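PDB 2O0Q: hypothetical protein CC0527 from Caulobacter vibrioides, which is of unknown function but belongs to the DUF952 family, which is grouped with the ADP-ribosyl clan of proteins. Local coordinates for residues L8-A11 / E12-A16; E23-A26 / V27-A30; D100-A103 / D104-Q108. All blocks are in the same frame, centred on the assembly; numbering follows the deposited sequence.

Contact 1: residues L8-A11 / E12-A16; sequences LSRA and EWDAA
Ser9 and Glu12 form a capping box where strand 3-9 runs into helix 10-19. Ser9 is the N-cap. Its OG accepts from Glu12 N at 3.1 Å, with an N-H...O angle of 160°. In return the Glu12 side chain folds back over the cap. CB touches both Ser9 OG and a methyl of Leu8, with Leu8 CD1 3.7 Å from Glu12 CB. CG passes close to Ser9 OG. Beyond CG the chain is extended (chi2 169°) and brings the carboxylate beside Ser9 N and OG. There OE1 takes two bonds, both on its anti side: Ser9 OG donates to Glu12 OE1 at 2.9 Å, and Ser9 N donates to Glu12 OE1 at 3.3 Å. The box engages two backbone amides, those of Ser9 and Glu12, and holds OE1 with two donors.

A second pairing lies one residue on. Arg10 CG stands anti to the backbone N (chi1 164°), and bends at chi2 and chi3 bring the guanidinium forward beside the next turn. Arg10 NH1 makes a salt bridge to Asp14 OD1 at 3.2 Å. The oxygen lies in the guanidinium plane and is met on its syn side, but the donor stands out of the carboxylate plane and the two groups are turned obliquely. Arg10 NH1 also comes 3.6 Å from Trp13 CD1, near the plane of the indole, with the guanidinium steeply turned to it. The Leu8 methyls lie by the start of the Trp13 side chain, with Leu8 CD2 4.1 Å from Trp13 CB.

Asp98 gives Arg10 NH2 a further salt bridge, and Glu96 accepts from Trp13 NE1. Both lie on strand 93-98. Leu8 and Trp13 pack on Val57 and Leu59 of strand 56-62, while Leu8 and Ala16 touch Phe22 of strand 21-22.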
ATOM      1  N   LEU A   8       2.487   1.976   4.500  1.00 14.38           N
ATOM      2  CA  LEU A   8       1.955   2.409   5.789  1.00 13.55           C
ATOM      3  C   LEU A   8       3.058   2.456   6.835  1.00 13.79           C
ATOM      4  O   LEU A   8       4.139   1.890   6.648  1.00 14.25           O
ATOM      5  CB  LEU A   8       0.825   1.478   6.264  1.00 14.60           C
ATOM      6  CG  LEU A   8       1.148   0.153   6.972  1.00 14.51           C
ATOM      7  CD1 LEU A   8      -0.146  -0.474   7.457  1.00 13.10           C
ATOM      8  CD2 LEU A   8       1.861  -0.799   6.050  1.00 15.53           C
ATOM      9  N   SER A   9       2.788   3.140   7.939  1.00 13.65           N
ATOM     10  CA  SER A   9       3.770   3.264   9.008  1.00 13.04           C
ATOM     11  C   SER A   9       3.953   1.936   9.733  1.00 14.74           C
ATOM     12  O   SER A   9       3.070   1.076   9.713  1.00 12.02           O
ATOM     13  CB  SER A   9       3.324   4.329  10.015  1.00 13.26           C
ATOM     14  OG  SER A   9       2.214   3.882  10.780  1.00 13.54           O
ATOM     15  N   ARG A  10       5.106   1.773  10.371  1.00 14.67           N
ATOM     16  CA  ARG A  10       5.392   0.558  11.128  1.00 17.37           C
ATOM     17  C   ARG A  10       4.348   0.413  12.240  1.00 17.69           C
ATOM     18  O   ARG A  10       3.878  -0.689  12.532  1.00 19.64           O
ATOM     19  CB  ARG A  10       6.806   0.639  11.716  1.00 18.42           C
ATOM     20  CG  ARG A  10       7.112  -0.359  12.836  1.00 21.28           C
ATOM     21  CD  ARG A  10       6.813  -1.799  12.448  1.00 21.62           C
ATOM     22  NE  ARG A  10       7.620  -2.271  11.325  1.00 21.80           N
ATOM     23  CZ  ARG A  10       7.613  -3.526  10.885  1.00 21.93           C
ATOM     24  NH1 ARG A  10       6.841  -4.427  11.479  1.00 22.42           N
ATOM     25  NH2 ARG A  10       8.367  -3.882   9.851  1.00 22.53           N
ATOM     26  N   ALA A  11       3.975   1.534  12.845  1.00 18.49           N
ATOM     27  CA  ALA A  11       2.981   1.517  13.914  1.00 19.19           C
ATOM     28  C   ALA A  11       1.674   0.916  13.412  1.00 19.57           C
ATOM     29  O   ALA A  11       1.084   0.051  14.059  1.00 20.04           O
ATOM     30  CB  ALA A  11       2.736   2.933  14.426  1.00 18.80           C
ATOM     31  N   GLU A  12       1.225   1.374  12.250  1.00 19.51           N
ATOM     32  CA  GLU A  12      -0.017   0.876  11.689  1.00 19.19           C
ATOM     33  C   GLU A  12       0.054  -0.600  11.326  1.00 18.52           C
ATOM     34  O   GLU A  12      -0.922  -1.335  11.504  1.00 18.45           O
ATOM     35  CB  GLU A  12      -0.415   1.724  10.479  1.00 20.04           C
ATOM     36  CG  GLU A  12      -0.912   3.109  10.885  1.00 22.99           C
ATOM     37  CD  GLU A  12      -1.066   4.050   9.709  1.00 24.48           C
ATOM     38  OE1 GLU A  12      -0.055   4.302   9.022  1.00 24.88           O
ATOM     39  OE2 GLU A  12      -2.195   4.539   9.475  1.00 24.37           O
ATOM     40  N   TRP A  13       1.208  -1.045  10.836  1.00 17.35           N
ATOM     41  CA  TRP A  13       1.364  -2.445  10.468  1.00 16.85           C
ATOM     42  C   TRP A  13       1.373  -3.325  11.723  1.00 17.69           C
ATOM     43  O   TRP A  13       0.737  -4.380  11.749  1.00 18.60           O
ATOM     44  CB  TRP A  13       2.651  -2.644   9.658  1.00 16.15           C
ATOM     45  CG  TRP A  13       2.867  -4.059   9.175  1.00 17.95           C
ATOM     46  CD1 TRP A  13       4.033  -4.767   9.228  1.00 18.70           C
ATOM     47  CD2 TRP A  13       1.899  -4.929   8.566  1.00 16.59           C
ATOM     48  NE1 TRP A  13       3.855  -6.023   8.697  1.00 18.50           N
ATOM     49  CE2 TRP A  13       2.555  -6.150   8.282  1.00 17.86           C
ATOM     50  CE3 TRP A  13       0.544  -4.797   8.233  1.00 17.21           C
ATOM     51  CZ2 TRP A  13       1.903  -7.236   7.682  1.00 18.54           C
ATOM     52  CZ3 TRP A  13      -0.109  -5.882   7.633  1.00 18.94           C
ATOM     53  CH2 TRP A  13       0.575  -7.084   7.366  1.00 18.06           C
ATOM     54  N   ASP A  14       2.085  -2.899  12.768  1.00 17.26           N
ATOM     55  CA  ASP A  14       2.109  -3.684  14.001  1.00 17.83           C
ATOM     56  C   ASP A  14       0.695  -3.745  14.576  1.00 18.48           C
ATOM     57  O   ASP A  14       0.241  -4.799  15.033  1.00 17.75           O
ATOM     58  CB  ASP A  14       3.049  -3.065  15.045  1.00 19.10           C
ATOM     59  CG  ASP A  14       4.514  -3.287  14.726  1.00 20.50           C
ATOM     60  OD1 ASP A  14       4.834  -4.193  13.931  1.00 19.93           O
ATOM     61  OD2 ASP A  14       5.356  -2.555  15.291  1.00 22.78           O
ATOM     62  N   ALA A  15       0.004  -2.607  14.547  1.00 18.14           N
ATOM     63  CA  ALA A  15      -1.361  -2.525  15.053  1.00 17.82           C
ATOM     64  C   ALA A  15      -2.258  -3.462  14.255  1.00 19.34           C
ATOM     65  O   ALA A  15      -3.172  -4.087  14.799  1.00 18.29           O
ATOM     66  CB  ALA A  15      -1.872  -1.097  14.944  1.00 20.04           C
ATOM     67  N   ALA A  16      -1.994  -3.555  12.957  1.00 18.25           N
ATOM     68  CA  ALA A  16      -2.779  -4.421  12.092  1.00 19.07           C
ATOM     69  C   ALA A  16      -2.544  -5.882  12.467  1.00 18.65           C
ATOM     70  O   ALA A  16      -3.485  -6.670  12.559  1.00 18.91           O
ATOM     71  CB  ALA A  16      -2.401  -4.181  10.635  1.00 18.38           C
TER

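Contact 2: residues E23-A26 / V27-A30; sequences EGSA and VDLA
Ser25 and Asp28 face each other across the first turn of helix 26-31 and form a capping box. Ser25 is the N-cap. Its OG sits between the backbone N and the carbonyl carbon (chi1 69°), which turns it inward over the helix start. Asp28 N donates to Ser25 OG at 3.2 Å. Asp28 CG stands anti to its own carbonyl carbon, beside its backbone N, which directs the carboxylate back to Ser25. Ser25 N donates to Asp28 OD2 at 2.8 Å in a nearly straight bond, 175° at the hydrogen. OD2 is met on its anti side, and the N lies well out of the carboxylate plane. The two side chains therefore each hold the other's backbone amide.

Gly24 passes close to the carboxylate, with Gly24 CA 3.5 Å from Asp28 OD2. Its backbone angles favour glycine. Leu29 covers the chain leading into the helix. Its CD2 lies 3.4 Å from Glu23 O, and its CD1 lies 3.7 Å from Gly24 O. The helix backbone begins with Leu29 N bonded to Ser25 O at 2.9 Å.

Asp28 is buried and also tied to the main sheet. Lys6 of strand 3-9 makes a salt bridge to its OD2, and His35 N of strand 34-38 donates to its OD1. Asp28 thus connects the start of helix 26-31 to both strands.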
ATOM      1  N   GLU A  23      -7.289  -2.341   8.784  1.00 16.32           N
ATOM      2  CA  GLU A  23      -8.554  -1.710   8.439  1.00 17.32           C
ATOM      3  C   GLU A  23      -8.388  -0.444   7.622  1.00 16.21           C
ATOM      4  O   GLU A  23      -9.365   0.107   7.118  1.00 16.39           O
ATOM      5  CB  GLU A  23      -9.354  -1.426   9.708  1.00 21.59           C
ATOM      6  CG  GLU A  23      -9.545  -2.671  10.558  1.00 26.37           C
ATOM      7  CD  GLU A  23     -10.511  -2.462  11.699  1.00 31.89           C
ATOM      8  OE1 GLU A  23     -10.322  -1.493  12.466  1.00 34.10           O
ATOM      9  OE2 GLU A  23     -11.453  -3.272  11.829  1.00 34.13           O
ATOM     10  N   GLY A  24      -7.152   0.022   7.488  1.00 16.19           N
ATOM     11  CA  GLY A  24      -6.911   1.212   6.690  1.00 14.49           C
ATOM     12  C   GLY A  24      -6.290   2.386   7.416  1.00 14.73           C
ATOM     13  O   GLY A  24      -6.379   2.502   8.641  1.00 13.42           O
ATOM     14  N   SER A  25      -5.647   3.256   6.642  1.00 14.36           N
ATOM     15  CA  SER A  25      -5.020   4.462   7.166  1.00 13.66           C
ATOM     16  C   SER A  25      -6.128   5.486   7.395  1.00 14.27           C
ATOM     17  O   SER A  25      -7.294   5.232   7.074  1.00 12.59           O
ATOM     18  CB  SER A  25      -4.033   5.028   6.147  1.00 12.74           C
ATOM     19  OG  SER A  25      -4.738   5.532   5.020  1.00 12.71           O
ATOM     20  N   ALA A  26      -5.758   6.645   7.935  1.00 11.43           N
ATOM     21  CA  ALA A  26      -6.719   7.713   8.190  1.00 13.62           C
ATOM     22  C   ALA A  26      -7.490   8.050   6.913  1.00 13.77           C
ATOM     23  O   ALA A  26      -8.724   8.141   6.925  1.00 13.48           O
ATOM     24  CB  ALA A  26      -6.001   8.948   8.704  1.00 13.51           C
ATOM     25  N   VAL A  27      -6.762   8.233   5.814  1.00 13.45           N
ATOM     26  CA  VAL A  27      -7.397   8.554   4.543  1.00 14.39           C
ATOM     27  C   VAL A  27      -8.234   7.392   4.016  1.00 14.82           C
ATOM     28  O   VAL A  27      -9.289   7.613   3.427  1.00 15.75           O
ATOM     29  CB  VAL A  27      -6.362   8.944   3.474  1.00 16.45           C
ATOM     30  CG1 VAL A  27      -5.662  10.219   3.889  1.00 18.38           C
ATOM     31  CG2 VAL A  27      -5.356   7.823   3.282  1.00 19.19           C
ATOM     32  N   ASP A  28      -7.772   6.160   4.222  1.00 14.21           N
ATOM     33  CA  ASP A  28      -8.536   5.001   3.756  1.00 13.53           C
ATOM     34  C   ASP A  28      -9.900   4.998   4.439  1.00 13.64           C
ATOM     35  O   ASP A  28     -10.941   4.880   3.788  1.00 14.24           O
ATOM     36  CB  ASP A  28      -7.836   3.680   4.094  1.00 11.22           C
ATOM     37  CG  ASP A  28      -6.543   3.476   3.330  1.00 12.32           C
ATOM     38  OD1 ASP A  28      -6.412   4.000   2.201  1.00  6.75           O
ATOM     39  OD2 ASP A  28      -5.663   2.764   3.864  1.00 12.50           O
ATOM     40  N   LEU A  29      -9.881   5.123   5.761  1.00 13.90           N
ATOM     41  CA  LEU A  29     -11.113   5.126   6.544  1.00 13.01           C
ATOM     42  C   LEU A  29     -12.016   6.294   6.164  1.00 13.64           C
ATOM     43  O   LEU A  29     -13.241   6.175   6.201  1.00 15.81           O
ATOM     44  CB  LEU A  29     -10.774   5.165   8.036  1.00 14.99           C
ATOM     45  CG  LEU A  29     -10.073   3.894   8.531  1.00 13.51           C
ATOM     46  CD1 LEU A  29      -9.493   4.114   9.926  1.00 16.58           C
ATOM     47  CD2 LEU A  29     -11.059   2.739   8.521  1.00 13.83           C
ATOM     48  N   ALA A  30     -11.410   7.417   5.790  1.00 13.71           N
ATOM     49  CA  ALA A  30     -12.170   8.594   5.385  1.00 14.20           C
ATOM     50  C   ALA A  30     -12.852   8.366   4.045  1.00 14.76           C
ATOM     51  O   ALA A  30     -14.026   8.704   3.866  1.00 13.69           O
ATOM     52  CB  ALA A  30     -11.250   9.808   5.279  1.00 14.63           C
TER

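Contact 3: residues D100-A103 / D104-Q108; sequences DLDA and DGVPQ
Asp102 N and Val106 O bond at 2.9 Å, closing a hairpin-like loop with a single beta bridge, Leu101 with Pro107. Two other backbone bonds hold it. Gln108 N donates to Asp100 O at 2.9 Å, and Gly105 N donates to Asp102 O across the type I beta turn 102-105. Gly105 has a positive phi (85°), a left-handed conformation that glycine adopts readily.

The Asp102 carboxylate braces the inside of the turn. Chi1 of 64° tucks CG back over its own backbone and lets OD2 reach the far limb. Val106 N donates to Asp102 OD2 at 2.9 Å, from above the carboxylate plane. Asp104 N adds a weak bond to the same oxygen. These amides probably offset charge on Asp102, whose OD2 lies 4.3 Å from Asp104 OD2.

Three waters donate to Asp102 OD1; one of them also reaches Asp104 OD2. Another joins Asp100 N to Gln108 O.

Apolar contact is small. Leu101 and Pro107 lie side by side, with Leu101 CD1 3.9 Å from Pro107 CG.

The loop links strand 93-98 to helix 110-114. Val106 and Pro107 rest on helix 39-49, at Gln43, Ala47 and Ala46, and Gly105 bonds through its backbone to Gly52.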
ATOM      1  N   ASP A 100      13.516   2.682   2.987  1.00 15.69           N
ATOM      2  CA  ASP A 100      14.553   3.665   3.278  1.00 16.70           C
ATOM      3  C   ASP A 100      14.230   4.901   2.441  1.00 16.32           C
ATOM      4  O   ASP A 100      13.617   4.793   1.382  1.00 16.94           O
ATOM      5  CB  ASP A 100      15.942   3.150   2.871  1.00 18.95           C
ATOM      6  CG  ASP A 100      16.367   1.912   3.644  1.00 22.34           C
ATOM      7  OD1 ASP A 100      16.265   1.924   4.888  1.00 22.89           O
ATOM      8  OD2 ASP A 100      16.812   0.936   3.004  1.00 25.75           O
ATOM      9  N   LEU A 101      14.648   6.069   2.914  1.00 15.05           N
ATOM     10  CA  LEU A 101      14.401   7.327   2.206  1.00 16.65           C
ATOM     11  C   LEU A 101      15.631   7.752   1.413  1.00 16.22           C
ATOM     12  O   LEU A 101      16.759   7.451   1.809  1.00 16.31           O
ATOM     13  CB  LEU A 101      14.065   8.430   3.209  1.00 17.21           C
ATOM     14  CG  LEU A 101      12.631   8.735   3.657  1.00 19.67           C
ATOM     15  CD1 LEU A 101      11.762   7.501   3.661  1.00 18.61           C
ATOM     16  CD2 LEU A 101      12.693   9.378   5.030  1.00 19.77           C
ATOM     17  N   ASP A 102      15.426   8.434   0.288  1.00 15.79           N
ATOM     18  CA  ASP A 102      16.563   8.924  -0.487  1.00 14.72           C
ATOM     19  C   ASP A 102      16.868  10.332   0.013  1.00 17.03           C
ATOM     20  O   ASP A 102      16.289  10.772   1.014  1.00 15.45           O
ATOM     21  CB  ASP A 102      16.276   8.902  -1.999  1.00 14.51           C
ATOM     22  CG  ASP A 102      15.154   9.837  -2.418  1.00 15.72           C
ATOM     23  OD1 ASP A 102      14.669   9.671  -3.561  1.00 16.36           O
ATOM     24  OD2 ASP A 102      14.762  10.733  -1.635  1.00 15.86           O
ATOM     25  N   ALA A 103      17.772  11.034  -0.667  1.00 18.01           N
ATOM     26  CA  ALA A 103      18.175  12.380  -0.261  1.00 19.50           C
ATOM     27  C   ALA A 103      17.032  13.389  -0.184  1.00 20.37           C
ATOM     28  O   ALA A 103      17.081  14.327   0.613  1.00 21.66           O
ATOM     29  CB  ALA A 103      19.261  12.898  -1.198  1.00 20.98           C
ATOM     30  N   ASP A 104      16.010  13.195  -1.011  1.00 19.19           N
ATOM     31  CA  ASP A 104      14.865  14.099  -1.032  1.00 19.76           C
ATOM     32  C   ASP A 104      13.803  13.700  -0.014  1.00 18.77           C
ATOM     33  O   ASP A 104      12.765  14.353   0.098  1.00 18.63           O
ATOM     34  CB  ASP A 104      14.230  14.121  -2.422  1.00 20.30           C
ATOM     35  CG  ASP A 104      15.225  14.463  -3.506  1.00 22.63           C
ATOM     36  OD1 ASP A 104      16.057  15.367  -3.278  1.00 23.62           O
ATOM     37  OD2 ASP A 104      15.164  13.835  -4.586  1.00 23.90           O
ATOM     38  N   GLY A 105      14.067  12.624   0.720  1.00 18.12           N
ATOM     39  CA  GLY A 105      13.115  12.157   1.709  1.00 16.03           C
ATOM     40  C   GLY A 105      12.052  11.264   1.095  1.00 15.51           C
ATOM     41  O   GLY A 105      11.063  10.921   1.745  1.00 17.84           O
ATOM     42  N   VAL A 106      12.251  10.891  -0.165  1.00 13.38           N
ATOM     43  CA  VAL A 106      11.299  10.032  -0.869  1.00 12.98           C
ATOM     44  C   VAL A 106      11.621   8.558  -0.618  1.00 13.09           C
ATOM     45  O   VAL A 106      12.768   8.127  -0.768  1.00 14.15           O
ATOM     46  CB  VAL A 106      11.340  10.276  -2.397  1.00 14.00           C
ATOM     47  CG1 VAL A 106      10.369   9.327  -3.111  1.00 12.89           C
ATOM     48  CG2 VAL A 106      10.997  11.723  -2.702  1.00 16.57           C
ATOM     49  N   PRO A 107      10.613   7.770  -0.217  1.00 12.54           N
ATOM     50  CA  PRO A 107      10.812   6.339   0.044  1.00 11.98           C
ATOM     51  C   PRO A 107      11.250   5.627  -1.243  1.00 12.40           C
ATOM     52  O   PRO A 107      10.658   5.831  -2.304  1.00 13.77           O
ATOM     53  CB  PRO A 107       9.431   5.878   0.510  1.00 10.86           C
ATOM     54  CG  PRO A 107       8.844   7.131   1.136  1.00 11.10           C
ATOM     55  CD  PRO A 107       9.239   8.183   0.130  1.00 10.38           C
ATOM     56  N   GLN A 108      12.283   4.796  -1.155  1.00 12.14           N
ATOM     57  CA  GLN A 108      12.767   4.081  -2.335  1.00 13.13           C
ATOM     58  C   GLN A 108      12.046   2.747  -2.514  1.00 12.89           C
ATOM     59  O   GLN A 108      12.165   1.860  -1.672  1.00 12.54           O
ATOM     60  CB  GLN A 108      14.276   3.831  -2.231  1.00 15.61           C
ATOM     61  CG  GLN A 108      15.128   5.085  -2.154  1.00 17.95           C
ATOM     62  CD  GLN A 108      16.616   4.780  -2.230  1.00 19.89           C
ATOM     63  OE1 GLN A 108      17.165   4.084  -1.375  1.00 21.63           O
ATOM     64  NE2 GLN A 108      17.276   5.300  -3.261  1.00 20.30           N
TER
HETATM   65  O   HOH W   1      13.659   1.181   0.536  1.00 11.16           O
HETATM   66  O   HOH W   2      13.817  11.440  -5.104  1.00 15.68           O
HETATM   67  O   HOH W   3      13.117   7.424  -4.190  1.00 22.05           O
HETATM   68  O   HOH W   4      15.703   7.424  -5.262  1.00 28.73           O

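Overall arrangement
The three contacts follow one another along the chain. Contacts 1 and 2 are both capping boxes at helix starts, with centres about 12 Å apart. They touch: Glu12 OE2 of contact 1 packs 3.6 Å from Ser25 CA of contact 2. Both are tied to strand 3-9, which leads into contact 1 and supplies Lys6 to contact 2. Contact 3 lies apart, its centre about 19 Å from that of contact 1 and about 24 Å from that of contact 2. It follows strand 93-98, an edge strand of the sheet that carries Glu96 and Asp98, partners of contact 1. Two contacts start helices beside the six-stranded sheet, and the third shapes a surface loop near the C-terminus.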